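Local coordinates for protein lipase (Rhizopus chinensis, PDB 6A0W) that probably hydrolyses ester bonds of triacylglycerols as a fungal lipase of the alpha/beta-hydrolase fold, with an N-terminal polypeptide segment that regulates its affinity for substrate, at residues A[82-85]-A[90-93]; A[141-144]-A[149-152]. One frame throughout, in Å; residues are numbered along the deposited sequence.

Overall arrangement
Following the chain from its N terminus, past the N-terminal strands and helices, one reaches strand 78-85, one of the two outermost strands of the central sheet. Contact 1 closes the short turn that follows, pairing 82-85 with 90-93 as an antiparallel hairpin. The chain then runs through strand 102-108 and on to helix 137-160, where contact 2 joins 141-144 to 149-152 within that single helix. The two contacts stand in series, neither nesting nor crossing, with centres about 9 Å apart. They touch directly, side chains of the hairpin packing on the helix. Together they join the edge of the sheet to the helix that covers one of its faces.

Contact 1. Residues A[82-85]-A[90-93]; sequences TFTS and TNGF
A beta hairpin at the edge of the central mixed sheet brings Phe83 over Gly92 and Thr84 beside Asn91. The strands run antiparallel at 170°, and two hydrogen-bonded pairs, Phe83 with Gly92 and Ser85 with Thr90, supply four backbone bonds. The shortest of them, from Ser85 N to Thr90 O at 2.7 Å, is also the straightest. CA-H...O contacts add to these bonds, among them Asn91 CA to Phe83 O at 3.2 Å.

On the face turned to helix 137-160, the Phe83 ring folds across the neighbouring strand because CG sits between the backbone N and the carbonyl carbon (chi1 50°). Gly92 CA lies over the ring face in a CH-pi contact, 3.8 Å from the ring centroid, and Phe83 CE1 is 3.3 Å from Gly92 C. Glycine suits this place because, without a side chain, it lets the ring come down on its backbone. Asp149 and Tyr150 of the helix also pack on Phe83. Nearer the turn, Thr90 packs on Ser142 and turns its hydroxyl to Thr88.

On the other face Thr84 and Asn91 lie side by side. Thr84 OG1 donates to Asn91 OD1 at 2.7 Å, the hydroxyl standing 31° out of the amide carbonyl plane, while Thr84 CG2 lies 3.1 Å from the same oxygen. The amide's other end, ND2, bonds to Asp89, which fixes the rotation of the group. Farther along, Thr82 CG2 meets Phe93 CB at 4.0 Å, and the Phe93 ring leads away to Trp65.

Chemically the two faces divide the work: an apolar ring rests with one face over the glycine backbone, next to the helix, while a buried amide, gripped at both ends, links the strands to the turn.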
ATOM      1  N   THR A  82     -13.514 -11.432   6.568  1.00 29.24           N
ATOM      2  CA  THR A  82     -12.293 -10.918   7.209  1.00 36.82           C
ATOM      3  C   THR A  82     -11.383 -12.083   7.523  1.00 33.34           C
ATOM      4  O   THR A  82     -11.840 -13.207   7.476  1.00 36.84           O
ATOM      5  CB  THR A  82     -12.599 -10.153   8.506  1.00 33.57           C
ATOM      6  OG1 THR A  82     -13.078 -11.057   9.485  1.00 44.15           O
ATOM      7  CG2 THR A  82     -13.685  -9.102   8.273  1.00 33.22           C
ATOM      8  N   PHE A  83     -10.093 -11.823   7.672  1.00 33.93           N
ATOM      9  CA  PHE A  83      -9.096 -12.870   7.914  1.00 36.79           C
ATOM     10  C   PHE A  83      -7.859 -12.331   8.660  1.00 35.12           C
ATOM     11  O   PHE A  83      -7.542 -11.145   8.612  1.00 29.46           O
ATOM     12  CB  PHE A  83      -8.645 -13.517   6.604  1.00 33.87           C
ATOM     13  CG  PHE A  83      -8.238 -12.537   5.550  1.00 32.81           C
ATOM     14  CD1 PHE A  83      -9.184 -11.985   4.700  1.00 35.29           C
ATOM     15  CD2 PHE A  83      -6.921 -12.147   5.426  1.00 30.69           C
ATOM     16  CE1 PHE A  83      -8.819 -11.045   3.747  1.00 33.93           C
ATOM     17  CE2 PHE A  83      -6.547 -11.225   4.462  1.00 35.38           C
ATOM     18  CZ  PHE A  83      -7.497 -10.682   3.625  1.00 32.06           C
ATOM     19  N   THR A  84      -7.143 -13.221   9.323  1.00 30.48           N
ATOM     20  CA  THR A  84      -6.037 -12.849  10.156  1.00 30.59           C
ATOM     21  C   THR A  84      -5.047 -13.982  10.099  1.00 33.26           C
ATOM     22  O   THR A  84      -5.450 -15.128  10.148  1.00 35.00           O
ATOM     23  CB  THR A  84      -6.492 -12.679  11.616  1.00 39.39           C
ATOM     24  OG1 THR A  84      -7.419 -11.594  11.701  1.00 38.90           O
ATOM     25  CG2 THR A  84      -5.293 -12.348  12.531  1.00 35.71           C
ATOM     26  N   SER A  85      -3.776 -13.681   9.891  1.00 35.26           N
ATOM     27  CA  SER A  85      -2.704 -14.628  10.118  1.00 34.17           C
ATOM     28  C   SER A  85      -1.873 -14.155  11.319  1.00 35.77           C
ATOM     29  O   SER A  85      -1.244 -13.102  11.281  1.00 33.44           O
ATOM     30  CB  SER A  85      -1.829 -14.775   8.867  1.00 37.87           C
ATOM     31  OG  SER A  85      -0.538 -15.360   9.138  1.00 40.38           O
ATOM     32  N   THR A  90      -0.947 -10.276  10.203  1.00 33.07           N
ATOM     33  CA  THR A  90      -1.454  -9.819   8.923  1.00 27.67           C
ATOM     34  C   THR A  90      -2.948 -10.045   8.905  1.00 32.62           C
ATOM     35  O   THR A  90      -3.426 -11.120   9.213  1.00 34.59           O
ATOM     36  CB  THR A  90      -0.751 -10.547   7.764  1.00 32.68           C
ATOM     37  OG1 THR A  90       0.664 -10.307   7.831  1.00 30.32           O
ATOM     38  CG2 THR A  90      -1.295 -10.089   6.425  1.00 35.35           C
ATOM     39  N   ASN A  91      -3.685  -8.992   8.601  1.00 29.74           N
ATOM     40  CA  ASN A  91      -5.126  -8.995   8.689  1.00 29.95           C
ATOM     41  C   ASN A  91      -5.667  -8.380   7.402  1.00 34.17           C
ATOM     42  O   ASN A  91      -4.985  -7.616   6.743  1.00 32.37           O
ATOM     43  CB  ASN A  91      -5.585  -8.150   9.882  1.00 34.00           C
ATOM     44  CG  ASN A  91      -5.094  -8.685  11.230  1.00 35.28           C
ATOM     45  OD1 ASN A  91      -5.855  -9.365  11.896  1.00 38.52           O
ATOM     46  ND2 ASN A  91      -3.870  -8.322  11.662  1.00 29.59           N
ATOM     47  N   GLY A  92      -6.919  -8.666   7.073  1.00 31.74           N
ATOM     48  CA  GLY A  92      -7.530  -8.073   5.914  1.00 29.75           C
ATOM     49  C   GLY A  92      -8.980  -8.433   5.787  1.00 31.12           C
ATOM     50  O   GLY A  92      -9.560  -9.145   6.624  1.00 32.34           O
ATOM     51  N   PHE A  93      -9.566  -7.893   4.741  1.00 27.58           N
ATOM     52  CA  PHE A  93     -10.956  -8.082   4.473  1.00 28.19           C
ATOM     53  C   PHE A  93     -11.270  -7.928   2.997  1.00 29.37           C
ATOM     54  O   PHE A  93     -10.500  -7.337   2.250  1.00 27.69           O
ATOM     55  CB  PHE A  93     -11.812  -7.127   5.312  1.00 25.14           C
ATOM     56  CG  PHE A  93     -11.627  -5.663   5.003  1.00 29.33           C
ATOM     57  CD1 PHE A  93     -12.377  -5.056   4.004  1.00 30.41           C
ATOM     58  CD2 PHE A  93     -10.932  -4.846   5.879  1.00 30.46           C
ATOM     59  CE1 PHE A  93     -12.249  -3.697   3.758  1.00 32.49           C
ATOM     60  CE2 PHE A  93     -10.826  -3.475   5.664  1.00 30.34           C
ATOM     61  CZ  PHE A  93     -11.510  -2.895   4.612  1.00 30.00           C
TER

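Contact 2. Residues A[141-144]-A[149-152]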
ATOM      1  N   SER A 141       5.948 -14.792   2.874  1.00 35.08           N
ATOM      2  CA  SER A 141       5.363 -15.789   3.813  1.00 39.72           C
ATOM      3  C   SER A 141       4.008 -15.383   4.339  1.00 33.60           C
ATOM      4  O   SER A 141       3.074 -16.185   4.345  1.00 34.76           O
ATOM      5  CB  SER A 141       6.259 -16.050   5.028  1.00 41.60           C
ATOM      6  OG  SER A 141       7.323 -15.131   5.055  1.00 64.66           O
ATOM      7  N   SER A 142       3.863 -14.107   4.679  1.00 32.18           N
ATOM      8  CA  SER A 142       2.571 -13.623   5.143  1.00 32.31           C
ATOM      9  C   SER A 142       1.524 -13.747   4.048  1.00 34.91           C
ATOM     10  O   SER A 142       0.398 -14.222   4.288  1.00 34.25           O
ATOM     11  CB  SER A 142       2.659 -12.173   5.663  1.00 34.04           C
ATOM     12  OG  SER A 142       3.669 -12.020   6.626  1.00 32.01           O
ATOM     13  N   TYR A 143       1.919 -13.392   2.825  1.00 32.53           N
ATOM     14  CA  TYR A 143       1.006 -13.499   1.716  1.00 32.70           C
ATOM     15  C   TYR A 143       0.539 -14.946   1.569  1.00 33.21           C
ATOM     16  O   TYR A 143      -0.660 -15.201   1.344  1.00 33.83           O
ATOM     17  CB  TYR A 143       1.619 -12.976   0.387  1.00 30.46           C
ATOM     18  CG  TYR A 143       0.614 -13.035  -0.742  1.00 29.28           C
ATOM     19  CD1 TYR A 143      -0.517 -12.244  -0.699  1.00 30.89           C
ATOM     20  CD2 TYR A 143       0.692 -14.017  -1.714  1.00 30.71           C
ATOM     21  CE1 TYR A 143      -1.537 -12.379  -1.600  1.00 32.03           C
ATOM     22  CE2 TYR A 143      -0.320 -14.167  -2.654  1.00 32.54           C
ATOM     23  CZ  TYR A 143      -1.432 -13.347  -2.586  1.00 35.42           C
ATOM     24  OH  TYR A 143      -2.497 -13.488  -3.452  1.00 31.36           O
ATOM     25  N   ASN A 144       1.486 -15.878   1.597  1.00 35.11           N
ATOM     26  CA  ASN A 144       1.128 -17.288   1.364  1.00 38.44           C
ATOM     27  C   ASN A 144       0.209 -17.868   2.455  1.00 37.33           C
ATOM     28  O   ASN A 144      -0.577 -18.770   2.168  1.00 42.80           O
ATOM     29  CB  ASN A 144       2.392 -18.135   1.170  1.00 35.32           C
ATOM     30  CG  ASN A 144       2.978 -17.984  -0.227  1.00 30.58           C
ATOM     31  OD1 ASN A 144       2.258 -17.988  -1.175  1.00 36.44           O
ATOM     32  ND2 ASN A 144       4.278 -17.790  -0.334  1.00 37.33           N
ATOM     33  N   ASP A 149      -7.303 -17.479   2.377  1.00 37.68           N
ATOM     34  CA  ASP A 149      -8.499 -16.875   2.948  1.00 34.59           C
ATOM     35  C   ASP A 149      -9.198 -15.986   1.926  1.00 34.16           C
ATOM     36  O   ASP A 149     -10.418 -15.866   1.942  1.00 42.08           O
ATOM     37  CB  ASP A 149      -8.119 -16.033   4.185  1.00 41.73           C
ATOM     38  CG  ASP A 149      -7.377 -16.831   5.226  1.00 42.23           C
ATOM     39  OD1 ASP A 149      -7.762 -18.009   5.363  1.00 45.92           O
ATOM     40  OD2 ASP A 149      -6.448 -16.290   5.890  1.00 44.43           O
ATOM     41  N   TYR A 150      -8.448 -15.170   1.188  1.00 33.52           N
ATOM     42  CA  TYR A 150      -9.136 -14.129   0.396  1.00 28.98           C
ATOM     43  C   TYR A 150      -9.408 -14.467  -1.083  1.00 25.09           C
ATOM     44  O   TYR A 150     -10.367 -13.957  -1.641  1.00 31.77           O
ATOM     45  CB  TYR A 150      -8.415 -12.761   0.509  1.00 29.54           C
ATOM     46  CG  TYR A 150      -7.423 -12.527  -0.565  1.00 25.14           C
ATOM     47  CD1 TYR A 150      -7.803 -11.970  -1.766  1.00 29.18           C
ATOM     48  CD2 TYR A 150      -6.125 -12.937  -0.427  1.00 29.74           C
ATOM     49  CE1 TYR A 150      -6.908 -11.849  -2.801  1.00 26.60           C
ATOM     50  CE2 TYR A 150      -5.221 -12.790  -1.461  1.00 30.24           C
ATOM     51  CZ  TYR A 150      -5.620 -12.259  -2.650  1.00 26.53           C
ATOM     52  OH  TYR A 150      -4.719 -12.163  -3.717  1.00 31.08           O
ATOM     53  N   PHE A 151      -8.492 -15.186  -1.729  1.00 28.13           N
ATOM     54  CA  PHE A 151      -8.550 -15.419  -3.163  1.00 29.35           C
ATOM     55  C   PHE A 151      -9.871 -16.035  -3.625  1.00 34.56           C
ATOM     56  O   PHE A 151     -10.508 -15.484  -4.533  1.00 31.32           O
ATOM     57  CB  PHE A 151      -7.364 -16.279  -3.601  1.00 35.74           C
ATOM     58  CG  PHE A 151      -7.098 -16.223  -5.086  1.00 37.86           C
ATOM     59  CD1 PHE A 151      -6.294 -15.241  -5.616  1.00 34.23           C
ATOM     60  CD2 PHE A 151      -7.697 -17.123  -5.948  1.00 50.14           C
ATOM     61  CE1 PHE A 151      -6.142 -15.102  -6.968  1.00 33.60           C
ATOM     62  CE2 PHE A 151      -7.547 -17.001  -7.316  1.00 47.59           C
ATOM     63  CZ  PHE A 151      -6.757 -15.995  -7.822  1.00 40.74           C
ATOM     64  N   PRO A 152     -10.363 -17.096  -2.937  1.00 35.66           N
ATOM     65  CA  PRO A 152     -11.638 -17.715  -3.400  1.00 33.56           C
ATOM     66  C   PRO A 152     -12.787 -16.754  -3.302  1.00 32.10           C
ATOM     67  O   PRO A 152     -13.704 -16.800  -4.106  1.00 37.78           O
ATOM     68  CB  PRO A 152     -11.881 -18.878  -2.427  1.00 32.78           C
ATOM     69  CG  PRO A 152     -10.644 -18.956  -1.565  1.00 38.19           C
ATOM     70  CD  PRO A 152      -9.618 -17.984  -2.023  1.00 39.08           C
TER
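Tyr143 and Tyr150 carry this contact, two buried tyrosines of helix 137-160 whose hydroxyls meet. Along 141-144, Ser141 and Ser142 come first, small residues whose OG atoms bond back to carbonyls of the preceding turn; Ser142 OG also hydrogen-bonds to Thr88 OG1, in the turn of the hairpin. Tyr143 follows. With CG anti to the backbone N (chi1 -177°), its long ring stretches along the helix toward the later segment, a span suited to tyrosine because the phenol oxygen lies at its far end.

There the side chains cross at about a right angle. Tyr150 OH donates to Tyr143 OH at 2.6 Å, a short bond, and lies in the plane of the Tyr143 ring at its edge. The rings also touch by their rims, Tyr143 CE1 standing 3.7 Å from Tyr150 CE2. Tyr143 OH has a second hydrogen-bonding partner in Asp184, on helix 173-188, so this buried oxygen is held by two bonds; the nearby carboxylate would probably polarise the phenol pair.

Beyond the pair, Tyr150 packs on Ile94 and Ala181 and meets Phe107 edge to face, while Phe151 makes a cation-pi contact with Arg188. This is an i to i+7 pair, about two turns apart on one helix face, in the helical layer over the sheet of the alpha/beta-hydrolase fold: Tyr150 packs on the sheet and on helix 173-188, and Tyr143 bonds to that helix.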